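Local coordinates for protein alpha-glucosidase (Pseudoalteromonas sp. K8, PDB 5HQA) that hydrolyses alpha-glucosides as a calcium-containing, chloride-activated enzyme of glycoside hydrolase family 97, and here holds the inhibitor acarbose, at residues G361-Y366 with Q413-E418; N395-R398 with I404-H407; I558-A563 with I598-D603. One frame throughout, in Å; residues are numbered along the deposited sequence.

How the interactions relate
Interactions 1 and 2 form one continuous patch of the catalytic barrel domain, their centres about 9 Å apart. The hairpin of interaction 2 lies in the chain between the two helices that meet in interaction 1, and it is tied to the start of helix 363-379 and the loop before it by two probable backbone hydrogen bonds, K397 N to G361 O at 2.8 Å and V363 N to K397 O at 3.0 Å. The bound AC1 unit of acarbose is about 13 Å from the V363 side chain and about 11 Å from that of N395. Interaction 3 sits across the molecule, centres about 42 and 48 Å from interactions 1 and 2, with the I598 side chain about 12 Å from the magnesium ion.

Interaction 1. Residues G361-Y366 with Q413-E418; sequences GNVSNY and QFMVNE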
loop_
_atom_site.group_PDB
_atom_site.type_symbol
_atom_site.label_atom_id
_atom_site.label_comp_id
_atom_site.label_asym_id
_atom_site.label_seq_id
_atom_site.Cartn_x
_atom_site.Cartn_y
_atom_site.Cartn_z
ATOM N N GLY A 361 3.107 12.461 15.433
ATOM C CA GLY A 361 3.961 11.482 16.053
ATOM C C GLY A 361 3.674 11.173 17.508
ATOM O O GLY A 361 4.225 10.195 18.027
ATOM N N ASN A 362 2.841 11.958 18.193
ATOM C CA ASN A 362 2.591 11.692 19.609
ATOM C C ASN A 362 1.389 10.768 19.710
ATOM O O ASN A 362 0.238 11.217 19.719
ATOM C CB ASN A 362 2.376 12.977 20.396
ATOM C CG ASN A 362 2.195 12.714 21.888
ATOM O OD1 ASN A 362 1.763 11.629 22.301
ATOM N ND2 ASN A 362 2.526 13.711 22.706
ATOM N N VAL A 363 1.655 9.465 19.829
ATOM C CA VAL A 363 0.560 8.505 19.799
ATOM C C VAL A 363 -0.119 8.365 21.153
ATOM O O VAL A 363 -1.254 7.878 21.214
ATOM C CB VAL A 363 1.047 7.139 19.278
ATOM C CG1 VAL A 363 1.524 7.289 17.827
ATOM C CG2 VAL A 363 2.167 6.584 20.160
ATOM N N SER A 364 0.527 8.789 22.239
ATOM C CA SER A 364 -0.123 8.699 23.541
ATOM C C SER A 364 -1.177 9.782 23.704
ATOM O O SER A 364 -2.245 9.529 24.269
ATOM C CB SER A 364 0.916 8.792 24.657
ATOM O OG SER A 364 1.778 7.666 24.621
ATOM N N ASN A 365 -0.892 10.992 23.212
ATOM C CA ASN A 365 -1.894 12.051 23.216
ATOM C C ASN A 365 -3.102 11.668 22.372
ATOM O O ASN A 365 -4.239 12.016 22.709
ATOM C CB ASN A 365 -1.279 13.357 22.708
ATOM C CG ASN A 365 -2.290 14.487 22.642
ATOM O OD1 ASN A 365 -2.890 14.852 23.650
ATOM N ND2 ASN A 365 -2.480 15.053 21.453
ATOM N N TYR A 366 -2.876 10.961 21.264
ATOM C CA TYR A 366 -3.995 10.478 20.457
ATOM C C TYR A 366 -4.738 9.362 21.178
ATOM O O TYR A 366 -5.971 9.374 21.263
ATOM C CB TYR A 366 -3.476 9.991 19.105
ATOM C CG TYR A 366 -4.531 9.553 18.104
ATOM C CD1 TYR A 366 -5.801 10.124 18.082
ATOM C CD2 TYR A 366 -4.239 8.570 17.162
ATOM C CE1 TYR A 366 -6.758 9.721 17.142
ATOM C CE2 TYR A 366 -5.177 8.168 16.223
ATOM C CZ TYR A 366 -6.427 8.745 16.217
ATOM O OH TYR A 366 -7.342 8.320 15.284
ATOM N N GLN A 413 7.171 -3.384 16.795
ATOM C CA GLN A 413 6.030 -4.090 17.382
ATOM C C GLN A 413 5.079 -3.133 18.099
ATOM O O GLN A 413 3.853 -3.271 17.996
ATOM C CB GLN A 413 6.525 -5.169 18.347
ATOM C CG GLN A 413 5.417 -5.904 19.097
ATOM C CD GLN A 413 5.975 -6.901 20.094
ATOM O OE1 GLN A 413 7.075 -6.721 20.618
ATOM N NE2 GLN A 413 5.224 -7.964 20.354
ATOM N N PHE A 414 5.622 -2.156 18.833
ATOM C CA PHE A 414 4.761 -1.216 19.546
ATOM C C PHE A 414 3.788 -0.525 18.594
ATOM O O PHE A 414 2.578 -0.484 18.845
ATOM C CB PHE A 414 5.593 -0.167 20.290
ATOM C CG PHE A 414 4.759 0.961 20.824
ATOM C CD1 PHE A 414 4.004 0.792 21.984
ATOM C CD2 PHE A 414 4.672 2.170 20.135
ATOM C CE1 PHE A 414 3.199 1.820 22.462
ATOM C CE2 PHE A 414 3.863 3.203 20.610
ATOM C CZ PHE A 414 3.129 3.024 21.771
ATOM N N MET A 415 4.304 0.047 17.501
ATOM C CA MET A 415 3.429 0.779 16.589
ATOM C C MET A 415 2.557 -0.163 15.772
ATOM O O MET A 415 1.401 0.169 15.467
ATOM C CB MET A 415 4.242 1.697 15.672
ATOM C CG MET A 415 4.565 3.042 16.330
ATOM S SD MET A 415 3.079 3.937 16.855
ATOM C CE MET A 415 2.222 4.207 15.307
ATOM N N VAL A 416 3.085 -1.334 15.395
ATOM C CA VAL A 416 2.252 -2.330 14.720
ATOM C C VAL A 416 0.981 -2.571 15.527
ATOM O O VAL A 416 -0.134 -2.546 14.993
ATOM C CB VAL A 416 3.044 -3.633 14.491
ATOM C CG1 VAL A 416 2.095 -4.810 14.202
ATOM C CG2 VAL A 416 4.049 -3.448 13.354
ATOM N N ASN A 417 1.132 -2.740 16.841
ATOM C CA ASN A 417 -0.030 -2.938 17.700
ATOM C C ASN A 417 -0.848 -1.660 17.855
ATOM O O ASN A 417 -2.082 -1.721 17.963
ATOM C CB ASN A 417 0.420 -3.453 19.069
ATOM C CG ASN A 417 0.896 -4.895 19.013
ATOM O OD1 ASN A 417 0.533 -5.633 18.092
ATOM N ND2 ASN A 417 1.716 -5.303 19.986
ATOM N N GLU A 418 -0.182 -0.504 17.867
ATOM C CA GLU A 418 -0.875 0.771 18.003
ATOM C C GLU A 418 -1.782 1.042 16.804
ATOM O O GLU A 418 -2.923 1.493 16.968
ATOM C CB GLU A 418 0.160 1.884 18.181
ATOM C CG GLU A 418 -0.384 3.170 18.754
ATOM C CD GLU A 418 -0.852 3.044 20.200
ATOM O OE1 GLU A 418 -0.284 2.240 20.976
ATOM O OE2 GLU A 418 -1.810 3.762 20.552
HETATM O O HOH W 1 -2.376 5.968 19.252
#
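V363 and E418 are the closest backbone pair, CA to CA 8.1 Å, where the first turn of helix 363-379 comes up against the start of helix 413-428. The valine's two methyls divide the work. CG1 lies beside its own backbone N (chi1 -63°), which sends it to the sulfur of M415, CG1 to SD 3.8 Å; the methionine chain is bent at chi2 and chi3, and that folding brings SD and CE to the valine. CG2 meets the F414 ring at its edge, in the ring plane, 3.8 Å from CE2. Behind V363, the N-cap N362 holds the helix start: its OD1 accepts from N365 N at 2.9 Å, nearly straight, the donor standing above the amide plane. On the polar side a water joins the helices, 3.0 Å from V363 O and 2.6 Å from E418 OE2, while the same carboxylate oxygen makes a salt bridge to R367. Cutting V363 back to an alanine here removes both methyls, and the F414 edge and M415 sulfur would probably lose their partner, leaving a gap beside them. Two neighbouring barrel helices are thus joined by buried apolar contact, with a bridging water and the R367-paired carboxylate of E418 at its polar side.

Interaction 2. Residues N395-R398 with I404-H407; sequences NIKR and IARH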
loop_
_atom_site.group_PDB
_atom_site.type_symbol
_atom_site.label_atom_id
_atom_site.label_comp_id
_atom_site.label_asym_id
_atom_site.label_seq_id
_atom_site.Cartn_x
_atom_site.Cartn_y
_atom_site.Cartn_z
ATOM N N ASN A 395 11.087 8.396 15.581
ATOM C CA ASN A 395 10.703 9.473 16.494
ATOM C C ASN A 395 9.201 9.525 16.771
ATOM O O ASN A 395 8.666 10.583 17.114
ATOM C CB ASN A 395 11.202 10.818 15.973
ATOM C CG ASN A 395 12.664 11.020 16.258
ATOM O OD1 ASN A 395 13.029 11.485 17.329
ATOM N ND2 ASN A 395 13.518 10.619 15.321
ATOM N N ILE A 396 8.505 8.393 16.647
ATOM C CA ILE A 396 7.227 8.263 17.333
ATOM C C ILE A 396 7.454 8.564 18.811
ATOM O O ILE A 396 8.430 8.102 19.409
ATOM C CB ILE A 396 6.651 6.847 17.138
ATOM C CG1 ILE A 396 6.192 6.628 15.690
ATOM C CG2 ILE A 396 5.508 6.581 18.135
ATOM C CD1 ILE A 396 4.939 7.416 15.312
ATOM N N LYS A 397 6.562 9.346 19.406
ATOM C CA LYS A 397 6.636 9.657 20.827
ATOM C C LYS A 397 5.522 8.924 21.563
ATOM O O LYS A 397 4.342 9.069 21.215
ATOM C CB LYS A 397 6.526 11.161 21.062
ATOM C CG LYS A 397 6.544 11.562 22.533
ATOM C CD LYS A 397 6.393 13.076 22.661
ATOM C CE LYS A 397 6.297 13.505 24.101
ATOM N NZ LYS A 397 6.277 14.986 24.216
ATOM N N ARG A 398 5.895 8.134 22.571
ATOM C CA ARG A 398 4.931 7.568 23.506
ATOM C C ARG A 398 5.346 7.929 24.924
ATOM O O ARG A 398 6.510 8.225 25.199
ATOM C CB ARG A 398 4.811 6.045 23.368
ATOM C CG ARG A 398 6.039 5.292 23.840
ATOM C CD ARG A 398 5.882 3.789 23.651
ATOM N NE ARG A 398 7.070 3.075 24.106
ATOM C CZ ARG A 398 7.176 2.484 25.293
ATOM N NH1 ARG A 398 8.301 1.862 25.620
ATOM N NH2 ARG A 398 6.155 2.508 26.145
ATOM N N ILE A 404 7.277 8.578 31.409
ATOM C CA ILE A 404 8.530 8.937 30.752
ATOM C C ILE A 404 8.366 8.792 29.245
ATOM O O ILE A 404 7.855 7.772 28.761
ATOM C CB ILE A 404 9.695 8.079 31.271
ATOM C CG1 ILE A 404 9.893 8.321 32.775
ATOM C CG2 ILE A 404 10.975 8.397 30.493
ATOM C CD1 ILE A 404 10.723 7.265 33.462
ATOM N N ALA A 405 8.802 9.813 28.504
ATOM C CA ALA A 405 8.727 9.782 27.050
ATOM C C ALA A 405 9.744 8.812 26.467
ATOM O O ALA A 405 10.894 8.752 26.906
ATOM C CB ALA A 405 8.970 11.175 26.485
ATOM N N ARG A 406 9.312 8.050 25.467
ATOM C CA ARG A 406 10.171 7.150 24.713
ATOM C C ARG A 406 9.959 7.409 23.231
ATOM O O ARG A 406 8.853 7.750 22.801
ATOM C CB ARG A 406 9.858 5.682 24.998
ATOM C CG ARG A 406 9.807 5.318 26.462
ATOM C CD ARG A 406 11.198 5.252 27.098
ATOM N NE ARG A 406 11.054 4.996 28.528
ATOM C CZ ARG A 406 11.997 5.200 29.438
ATOM N NH1 ARG A 406 13.189 5.675 29.082
ATOM N NH2 ARG A 406 11.734 4.932 30.711
ATOM N N HIS A 407 11.017 7.221 22.448
ATOM C CA HIS A 407 10.931 7.309 20.997
ATOM C C HIS A 407 10.899 5.914 20.393
ATOM O O HIS A 407 11.704 5.054 20.767
ATOM C CB HIS A 407 12.101 8.103 20.424
ATOM C CG HIS A 407 11.927 9.583 20.545
ATOM N ND1 HIS A 407 12.945 10.425 20.945
ATOM C CD2 HIS A 407 10.848 10.372 20.321
ATOM C CE1 HIS A 407 12.500 11.672 20.958
ATOM N NE2 HIS A 407 11.232 11.666 20.586
#
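R398 and R406 face each other as the antiparallel hydrogen-bonded pair, and both backbone amides are used: R398 N gives to R406 O at 3.0 Å, R406 N to R398 O at 2.8 Å, both nearly straight. K397 and H407 form the next, non-hydrogen-bonded pair, so the N and O of K397 turn outward to G361 and V363. I396 is paired with E408 through the backbone, and I396 O also takes a CA-H contact from H407 CA at 3.1 Å. This is a two-stranded beta hairpin of the catalytic domain, the N-to-C directions of its short strand segments 153° apart, antiparallel, packed by I396 against helix 363-379. The charged ends find carboxylates beyond the paired residues: R398 NE with E408, R406 NH2 with D400, K397 NZ with D326. R398 CG sits between its backbone N and carbonyl carbon (chi1 70°) and the chain then runs extended, taking the guanidinium past R406, whose CG lies over one face, 3.8 Å above the plane and offset toward the rim; F414 adds a cation-pi contact. N395 gives its ND2 to G393 O, while its OD1 stands over the centre of the H407 ring, 3.6 Å above it, with amide and ring planes 62° apart.

Interaction 3. Residues I558-A563 with I598-D603; sequences IALDGA and IEISLD
The tip of L560 reaches the branch methyl of I600, CD1 to CG2 4.1 Å, the side chains crossing at about a right angle. Their CA atoms are the nearest across the contact, 7.9 Å apart, so the strands face each other through side chains. I600 CG2 is the branch anti to the backbone N, and this sets it on the side of L560. The leucine also leans on A571 and F604, and the isoleucine on L646.

D561 is the side chain to follow outward. CB points toward strand 598-601, and CG lies anti to the backbone N (chi1 -166°), which carries the carboxylate on in that direction; these two carbons only lead up to the strand, and the oxygens do the touching. OD1 rests 3.9 Å from the I598 CG2 methyl and accepts from a water at 2.6 Å; that water also donates to E599 O, at 2.7 Å, and so bridges the corner to the facing strand. OD2 turns back to the next residue, accepting from G562 N at 2.7 Å through a bent bond, 135° at the hydrogen, with the donor above the carboxylate plane. This helps to hold the carboxylate just where the chain turns a corner. I598 fills in behind with F567, V569, L646 and L648.

Farther along, S601 OG accepts from D603 N in an ST turn. The magnesium ligands D566 and D592 lie about 9 Å from the I598 side chain. L560, I598 and I600 pack between the sheet of strand 554-563 and the antiparallel pair 596-601 with 643-648, an arrangement consistent with a beta-sandwich C-terminal domain.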
loop_
_atom_site.group_PDB
_atom_site.type_symbol
_atom_site.label_atom_id
_atom_site.label_comp_id
_atom_site.label_asym_id
_atom_site.label_seq_id
_atom_site.Cartn_x
_atom_site.Cartn_y
_atom_site.Cartn_z
ATOM N N ILE A 558 -6.322 -6.763 -14.161
ATOM C CA ILE A 558 -5.252 -7.442 -14.897
ATOM C C ILE A 558 -4.200 -6.415 -15.278
ATOM O O ILE A 558 -4.490 -5.492 -16.051
ATOM C CB ILE A 558 -5.744 -8.130 -16.186
ATOM C CG1 ILE A 558 -7.046 -8.894 -15.953
ATOM C CG2 ILE A 558 -4.645 -9.049 -16.728
ATOM C CD1 ILE A 558 -7.801 -9.216 -17.229
ATOM N N ALA A 559 -2.977 -6.588 -14.785
ATOM C CA ALA A 559 -1.848 -5.847 -15.338
ATOM C C ALA A 559 -1.482 -6.508 -16.663
ATOM O O ALA A 559 -1.017 -7.653 -16.683
ATOM C CB ALA A 559 -0.670 -5.831 -14.366
ATOM N N LEU A 560 -1.729 -5.799 -17.771
ATOM C CA LEU A 560 -1.581 -6.389 -19.100
ATOM C C LEU A 560 -0.134 -6.426 -19.562
ATOM O O LEU A 560 0.258 -7.346 -20.287
ATOM C CB LEU A 560 -2.402 -5.604 -20.117
ATOM C CG LEU A 560 -3.911 -5.584 -19.897
ATOM C CD1 LEU A 560 -4.571 -4.651 -20.895
ATOM C CD2 LEU A 560 -4.453 -6.986 -20.038
ATOM N N ASP A 561 0.660 -5.433 -19.183
ATOM C CA ASP A 561 2.023 -5.305 -19.675
ATOM C C ASP A 561 2.728 -4.290 -18.788
ATOM O O ASP A 561 2.079 -3.524 -18.069
ATOM C CB ASP A 561 2.033 -4.870 -21.144
ATOM C CG ASP A 561 3.388 -5.037 -21.798
ATOM O OD1 ASP A 561 3.534 -4.552 -22.941
ATOM O OD2 ASP A 561 4.305 -5.641 -21.179
ATOM N N GLY A 562 4.052 -4.300 -18.826
ATOM C CA GLY A 562 4.795 -3.343 -18.031
ATOM C C GLY A 562 6.216 -3.792 -17.808
ATOM O O GLY A 562 6.601 -4.926 -18.105
ATOM N N ALA A 563 7.002 -2.866 -17.267
ATOM C CA ALA A 563 8.388 -3.121 -16.899
ATOM C C ALA A 563 8.728 -2.174 -15.762
ATOM O O ALA A 563 8.353 -0.997 -15.805
ATOM C CB ALA A 563 9.341 -2.908 -18.087
ATOM N N ILE A 598 2.872 1.372 -26.973
ATOM C CA ILE A 598 2.526 0.073 -26.407
ATOM C C ILE A 598 1.361 -0.509 -27.198
ATOM O O ILE A 598 0.304 0.123 -27.303
ATOM C CB ILE A 598 2.155 0.172 -24.922
ATOM C CG1 ILE A 598 3.214 0.964 -24.159
ATOM C CG2 ILE A 598 1.993 -1.227 -24.330
ATOM C CD1 ILE A 598 2.715 1.462 -22.834
ATOM N N GLU A 599 1.539 -1.716 -27.727
ATOM C CA GLU A 599 0.462 -2.408 -28.424
ATOM C C GLU A 599 -0.319 -3.267 -27.439
ATOM O O GLU A 599 0.271 -4.057 -26.695
ATOM C CB GLU A 599 1.019 -3.276 -29.550
ATOM C CG GLU A 599 2.045 -2.564 -30.399
ATOM C CD GLU A 599 1.434 -1.496 -31.288
ATOM O OE1 GLU A 599 0.187 -1.474 -31.440
ATOM O OE2 GLU A 599 2.206 -0.677 -31.836
ATOM N N ILE A 600 -1.641 -3.128 -27.448
ATOM C CA ILE A 600 -2.512 -3.764 -26.470
ATOM C C ILE A 600 -3.622 -4.507 -27.205
ATOM O O ILE A 600 -4.299 -3.932 -28.064
ATOM C CB ILE A 600 -3.104 -2.721 -25.497
ATOM C CG1 ILE A 600 -2.011 -2.200 -24.561
ATOM C CG2 ILE A 600 -4.263 -3.299 -24.701
ATOM C CD1 ILE A 600 -1.364 -3.281 -23.725
ATOM N N SER A 601 -3.807 -5.779 -26.873
ATOM C CA SER A 601 -4.997 -6.493 -27.310
ATOM C C SER A 601 -6.166 -6.153 -26.396
ATOM O O SER A 601 -6.013 -6.065 -25.173
ATOM C CB SER A 601 -4.762 -8.004 -27.298
ATOM O OG SER A 601 -5.989 -8.685 -27.486
ATOM N N LEU A 602 -7.343 -5.964 -26.988
ATOM C CA LEU A 602 -8.548 -5.730 -26.204
ATOM C C LEU A 602 -9.272 -7.022 -25.858
ATOM O O LEU A 602 -10.463 -6.984 -25.532
ATOM C CB LEU A 602 -9.493 -4.775 -26.946
ATOM C CG LEU A 602 -8.933 -3.370 -27.208
ATOM C CD1 LEU A 602 -9.994 -2.472 -27.843
ATOM C CD2 LEU A 602 -8.390 -2.741 -25.925
ATOM N N ASP A 603 -8.582 -8.165 -25.905
ATOM C CA ASP A 603 -9.309 -9.410 -25.686
ATOM C C ASP A 603 -9.691 -9.639 -24.223
ATOM O O ASP A 603 -10.329 -10.655 -23.927
ATOM C CB ASP A 603 -8.519 -10.605 -26.241
ATOM C CG ASP A 603 -7.169 -10.817 -25.563
ATOM O OD1 ASP A 603 -6.899 -10.247 -24.484
ATOM O OD2 ASP A 603 -6.363 -11.589 -26.124
HETATM O O HOH W 2 1.722 -5.163 -24.765
#